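Local atomic coordinates of cryptochrome DASH, chloroplastic/mitochondrial (Arabidopsis thaliana, PDB entry 2J4D), a protein that repairs cyclobutane pyrimidine dimers in single-stranded DNA as an FAD-dependent photolyase with a folate light antenna, and may also serve as a blue-light photoreceptor. Residues 191-195 / 440-444; 342-346 / 407-411. One frame throughout, in Å; residues are numbered along the deposited sequence.

Contact 1: residues 191-195 / 440-444; sequences PDVYT and NDPRE
Asp192 and Asn440 run alongside each other in the same direction, with no direct hydrogen bond between them; Asp192 CG rests 3.7 Å from Asn440 CB, and the carboxylate and amide planes are turned 42° apart. Water joins the polar ends. One molecule donates to Asp192 OD1 and to Asn440 OD1, at 2.8 and 2.9 Å, and a second donates to Asp192 OD2 and, weakly, to Asn440 OD1. Short polar side chains suit this partly exposed seam, since each can hold water without having to reach the other. Asp192 OD1 also has a charged partner in Lys338, which like Asp192 lines a folate pocket.

Next along, Val193 at the helix N-cap presents its two methyls to different partners. With CG1 anti to the backbone N (chi1 175°), CG1 comes to 3.9 Å from Asp441 OD2, whereas CG2 meets the guanidinium of Arg443 at its edge, 3.7 Å from NH2. Asp441 OD2 accepts a hydrogen bond from a third water, which in turn accepts from Tyr194 N in the first turn of the helix. Its other oxygen, OD1, closes an Asx turn by accepting from Arg443 N at 3.2 Å and lies over a face of the Arg443 guanidinium, a purely electrostatic salt bridge; the arginine is poorly ordered. As in relatives, Asp441 probably belongs to an ATP-binding site.

The contact sets the start of helix 194-204 against the loop between helices 425-436 and 450-457. The Tyr194 ring stacks on Trp328 of helix 317-339, while Asp441 leans on Tyr434 of helix 425-436.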
# COMPACT_ATOMS: atom_id res chain seq x y z
N PRO A 191 15.97 11.86 -10.89
CA PRO A 191 16.33 13.09 -10.17
C PRO A 191 16.18 12.88 -8.66
O PRO A 191 15.25 12.22 -8.22
CB PRO A 191 15.32 14.11 -10.70
CG PRO A 191 15.09 13.63 -12.11
CD PRO A 191 14.96 12.14 -11.93
N ASP A 192 17.11 13.43 -7.87
CA ASP A 192 17.02 13.29 -6.42
C ASP A 192 16.06 14.30 -5.80
O ASP A 192 15.85 14.31 -4.59
CB ASP A 192 18.40 13.41 -5.77
CG ASP A 192 19.23 12.14 -5.90
OD1 ASP A 192 18.62 11.05 -6.00
OD2 ASP A 192 20.48 12.21 -5.88
N VAL A 193 15.49 15.15 -6.64
CA VAL A 193 14.53 16.15 -6.19
C VAL A 193 13.18 15.83 -6.83
O VAL A 193 13.06 15.79 -8.05
CB VAL A 193 14.97 17.56 -6.60
CG1 VAL A 193 13.89 18.58 -6.23
CG2 VAL A 193 16.28 17.91 -5.91
N TYR A 194 12.17 15.60 -6.00
CA TYR A 194 10.84 15.26 -6.50
C TYR A 194 10.29 16.23 -7.53
O TYR A 194 9.75 15.82 -8.56
CB TYR A 194 9.84 15.17 -5.35
CG TYR A 194 8.41 15.04 -5.82
CD1 TYR A 194 7.88 13.81 -6.23
CD2 TYR A 194 7.57 16.16 -5.87
CE1 TYR A 194 6.56 13.71 -6.68
CE2 TYR A 194 6.26 16.07 -6.32
CZ TYR A 194 5.76 14.84 -6.72
OH TYR A 194 4.46 14.76 -7.15
N THR A 195 10.41 17.53 -7.25
CA THR A 195 9.89 18.54 -8.15
C THR A 195 10.44 18.37 -9.56
O THR A 195 9.70 18.52 -10.54
CB THR A 195 10.23 19.95 -7.65
OG1 THR A 195 9.62 20.15 -6.37
CG2 THR A 195 9.69 21.00 -8.62
N ASN A 440 18.00 12.03 -0.20
CA ASN A 440 18.86 12.93 -0.95
C ASN A 440 18.28 14.26 -1.38
O ASN A 440 18.71 14.85 -2.37
CB ASN A 440 19.46 12.20 -2.16
CG ASN A 440 20.68 11.38 -1.78
OD1 ASN A 440 20.90 10.30 -2.33
ND2 ASN A 440 21.47 11.88 -0.85
N ASP A 441 17.27 14.74 -0.65
CA ASP A 441 16.75 16.05 -0.96
C ASP A 441 16.79 16.81 0.36
O ASP A 441 15.84 16.78 1.14
CB ASP A 441 15.32 16.05 -1.47
CG ASP A 441 14.90 17.43 -1.97
OD1 ASP A 441 15.71 18.37 -1.81
OD2 ASP A 441 13.80 17.59 -2.51
N PRO A 442 17.91 17.48 0.61
CA PRO A 442 18.13 18.27 1.82
C PRO A 442 17.10 19.38 2.00
O PRO A 442 16.89 19.85 3.11
CB PRO A 442 19.55 18.80 1.63
CG PRO A 442 20.22 17.66 0.87
CD PRO A 442 19.15 17.40 -0.18
N ARG A 443 16.47 19.78 0.91
CA ARG A 443 15.47 20.84 1.03
C ARG A 443 14.20 20.31 1.70
O ARG A 443 13.24 21.05 1.90
CB ARG A 443 15.13 21.41 -0.34
CG ARG A 443 16.36 21.87 -1.10
CD ARG A 443 16.15 21.78 -2.62
NE ARG A 443 16.91 20.70 -3.25
CZ ARG A 443 18.17 20.38 -2.95
NH1 ARG A 443 18.82 21.03 -2.00
NH2 ARG A 443 18.79 19.43 -3.64
N GLU A 444 14.21 19.03 2.06
CA GLU A 444 13.03 18.45 2.70
C GLU A 444 13.26 18.14 4.18
O GLU A 444 12.36 17.66 4.87
CB GLU A 444 12.59 17.18 1.95
CG GLU A 444 12.10 17.38 0.50
CD GLU A 444 10.90 18.32 0.37
OE1 GLU A 444 11.10 19.55 0.28
OE2 GLU A 444 9.76 17.82 0.34
O HOH W 1 18.52 9.34 -3.76
O HOH W 2 21.96 9.97 -5.55
O HOH W 3 12.49 15.61 -3.18

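Contact 2: residues 342-346 / 407-411. With MHF (5,10-methenyl-6,7,8-trihydrofolic acid), chain D.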
# COMPACT_ATOMS: atom_id res chain seq x y z
N SER A 342 20.33 1.07 0.34
CA SER A 342 20.68 2.25 1.14
C SER A 342 19.36 2.83 1.69
O SER A 342 19.35 3.65 2.62
CB SER A 342 21.41 3.30 0.29
OG SER A 342 20.57 3.86 -0.70
N LEU A 343 18.26 2.38 1.11
CA LEU A 343 16.93 2.81 1.53
C LEU A 343 16.64 2.32 2.95
O LEU A 343 15.82 2.89 3.67
CB LEU A 343 15.88 2.23 0.58
CG LEU A 343 14.39 2.44 0.89
CD1 LEU A 343 14.04 3.93 0.90
CD2 LEU A 343 13.56 1.72 -0.17
N PHE A 344 17.33 1.25 3.36
CA PHE A 344 17.10 0.67 4.68
C PHE A 344 18.22 0.90 5.69
O PHE A 344 18.08 0.55 6.86
CB PHE A 344 16.88 -0.83 4.52
CG PHE A 344 15.89 -1.18 3.44
CD1 PHE A 344 14.54 -0.86 3.58
CD2 PHE A 344 16.30 -1.87 2.29
CE1 PHE A 344 13.61 -1.21 2.59
CE2 PHE A 344 15.38 -2.23 1.29
CZ PHE A 344 14.03 -1.90 1.44
N HIS A 345 19.32 1.48 5.24
CA HIS A 345 20.48 1.71 6.10
C HIS A 345 20.33 2.96 6.96
O HIS A 345 19.72 3.94 6.54
CB HIS A 345 21.74 1.79 5.24
CG HIS A 345 22.06 0.51 4.54
ND1 HIS A 345 22.76 0.46 3.35
CD2 HIS A 345 21.76 -0.78 4.85
CE1 HIS A 345 22.88 -0.80 2.97
NE2 HIS A 345 22.28 -1.57 3.86
N LEU A 346 20.90 2.91 8.16
CA LEU A 346 20.81 4.02 9.11
C LEU A 346 21.18 5.36 8.49
O LEU A 346 20.50 6.36 8.72
CB LEU A 346 21.71 3.74 10.33
CG LEU A 346 21.71 4.80 11.44
CD1 LEU A 346 20.29 4.98 11.98
CD2 LEU A 346 22.66 4.36 12.56
N LEU A 407 15.67 8.86 18.45
CA LEU A 407 15.78 7.43 18.17
C LEU A 407 16.16 7.05 16.74
O LEU A 407 15.90 7.79 15.79
CB LEU A 407 14.47 6.72 18.52
CG LEU A 407 14.06 6.73 20.00
CD1 LEU A 407 12.70 6.07 20.17
CD2 LEU A 407 15.12 5.99 20.82
N ASP A 408 16.78 5.88 16.62
CA ASP A 408 17.18 5.29 15.35
C ASP A 408 15.88 5.28 14.54
O ASP A 408 14.92 4.62 14.94
CB ASP A 408 17.66 3.85 15.62
CG ASP A 408 18.13 3.13 14.37
OD1 ASP A 408 17.44 3.21 13.33
OD2 ASP A 408 19.18 2.46 14.45
N TRP A 409 15.84 6.00 13.43
CA TRP A 409 14.61 6.10 12.62
C TRP A 409 14.03 4.78 12.14
O TRP A 409 12.82 4.67 11.92
CB TRP A 409 14.82 7.04 11.42
CG TRP A 409 15.76 6.54 10.35
CD1 TRP A 409 17.11 6.77 10.25
CD2 TRP A 409 15.41 5.73 9.21
NE1 TRP A 409 17.62 6.17 9.11
CE2 TRP A 409 16.60 5.52 8.46
CE3 TRP A 409 14.21 5.17 8.75
CZ2 TRP A 409 16.62 4.77 7.28
CZ3 TRP A 409 14.23 4.42 7.56
CH2 TRP A 409 15.43 4.23 6.84
N ARG A 410 14.87 3.77 11.97
CA ARG A 410 14.39 2.48 11.49
C ARG A 410 13.48 1.80 12.51
O ARG A 410 12.70 0.91 12.17
CB ARG A 410 15.58 1.61 11.11
CG ARG A 410 16.43 2.27 10.01
CD ARG A 410 17.77 1.60 9.84
NE ARG A 410 18.54 1.62 11.07
CZ ARG A 410 19.57 0.83 11.32
NH1 ARG A 410 19.97 -0.05 10.41
NH2 ARG A 410 20.20 0.90 12.48
N MET A 411 13.56 2.21 13.77
CA MET A 411 12.68 1.62 14.77
C MET A 411 11.27 2.07 14.42
O MET A 411 10.33 1.28 14.48
CB MET A 411 13.05 2.09 16.18
CG MET A 411 14.36 1.55 16.67
SD MET A 411 14.69 2.05 18.36
CE MET A 411 14.04 0.65 19.25
N1 MHF D . 10.10 -4.90 3.14
C2 MHF D . 9.95 -5.34 1.84
NA2 MHF D . 8.70 -5.47 1.32
N3 MHF D . 11.02 -5.65 1.08
C4 MHF D . 12.29 -5.55 1.58
O4 MHF D . 13.26 -5.85 0.86
C4A MHF D . 12.48 -5.12 2.92
N5 MHF D . 13.75 -5.03 3.55
C6 MHF D . 13.89 -4.91 5.04
C7 MHF D . 12.87 -3.84 5.50
N8 MHF D . 11.53 -4.33 5.02
C8A MHF D . 11.36 -4.78 3.70
C9 MHF D . 15.39 -4.57 5.31
N10 MHF D . 15.92 -4.37 3.94
C11 MHF D . 15.11 -5.22 3.05
C12 MHF D . 20.13 -5.13 3.45
C13 MHF D . 19.64 -4.26 4.48
C14 MHF D . 18.27 -4.04 4.64
C15 MHF D . 17.33 -4.69 3.79
C16 MHF D . 17.83 -5.59 2.77
C17 MHF D . 19.21 -5.81 2.61
C MHF D . 21.60 -5.29 3.28
O MHF D . 22.35 -4.66 4.02
N MHF D . 22.11 -6.08 2.32
CA MHF D . 23.56 -6.19 2.16
CB MHF D . 23.93 -7.55 1.57
CG MHF D . 23.51 -8.73 2.41
CD MHF D . 24.09 -8.68 3.80
OE1 MHF D . 25.32 -8.86 3.93
OE2 MHF D . 23.33 -8.43 4.76
CT MHF D . 24.07 -5.08 1.23
O1 MHF D . 23.24 -4.45 0.55
O2 MHF D . 25.30 -4.85 1.20
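The indole of Trp409 meets backbone oxygens of the 342-346 loop at its edge, Leu343 O and Leu346 O both lying in the ring plane, while Arg410 CG sits over the centre of one face. Trp409 NE1 donates to Leu346 O at 2.9 Å, nearly straight at 165°, and the donor is tilted 28° from the carbonyl plane. Leu343 O, only 3.5 Å from Trp409 CH2, is buried without a hydrogen-bond partner. The Phe344 ring has Leu343 CB over one face and the folate on the other, where MHF N10 is 3.0 Å from Phe344 CD2. His345 approaches the folate with its ring edge, NE2 donating to MHF O at 3.1 Å.

Leu346 CB covers one face of the Arg410 guanidinium, an apolar lid on a flat cation. At the edge Asp408 is gripped side-on: Arg410 NE donates to Asp408 OD1, and Arg410 NH2 to Asp408 OD2 at 2.7 Å, both through syn lone pairs. OD1 also accepts from Arg410 N, so Asp408 is the N-cap of helix 409-419 as well as the salt-bridge acid. This helix belongs to the FAD-binding domain of the photolyase fold, and Glu417 further along it bonds the antenna folate. The bend of the arginine at chi3 (-59°) returns the guanidinium to the carboxylate of its own helix start, and Phe84 makes a cation-pi contact with it. With an alanine in place of Arg410, the Asp408 carboxylate would probably be left without its cation, and Leu346 CB and one face of Trp409 uncovered. Leu346 CD1 fills the angle between acid and indole, 3.6 Å from Asp408 OD1 and 4.0 Å from Trp409 CD1; Trp356 touches the same leucine, and Gln358 donates to Asp408 OD2.

How the contacts relate
Both contacts are partly buried and set a loop against the start of a helix, but contact 2 has more buried residues and covers more surface. Contact 1 joins the N-terminal half of the chain to the FAD-binding part; contact 2 lies wholly within the latter. The polar link across contact 2 is direct, indole to carbonyl, with the folate against its loop, whereas water bridges the segments of contact 1. Their centres are 18 Å apart and their nearest atoms about 7 Å, without touching. Helix 425-436 lies beside both, with Tyr434 against contact 1, and Tyr429 and Trp432 against contact 2. Both segments of contact 2 fall in sequence between those of contact 1.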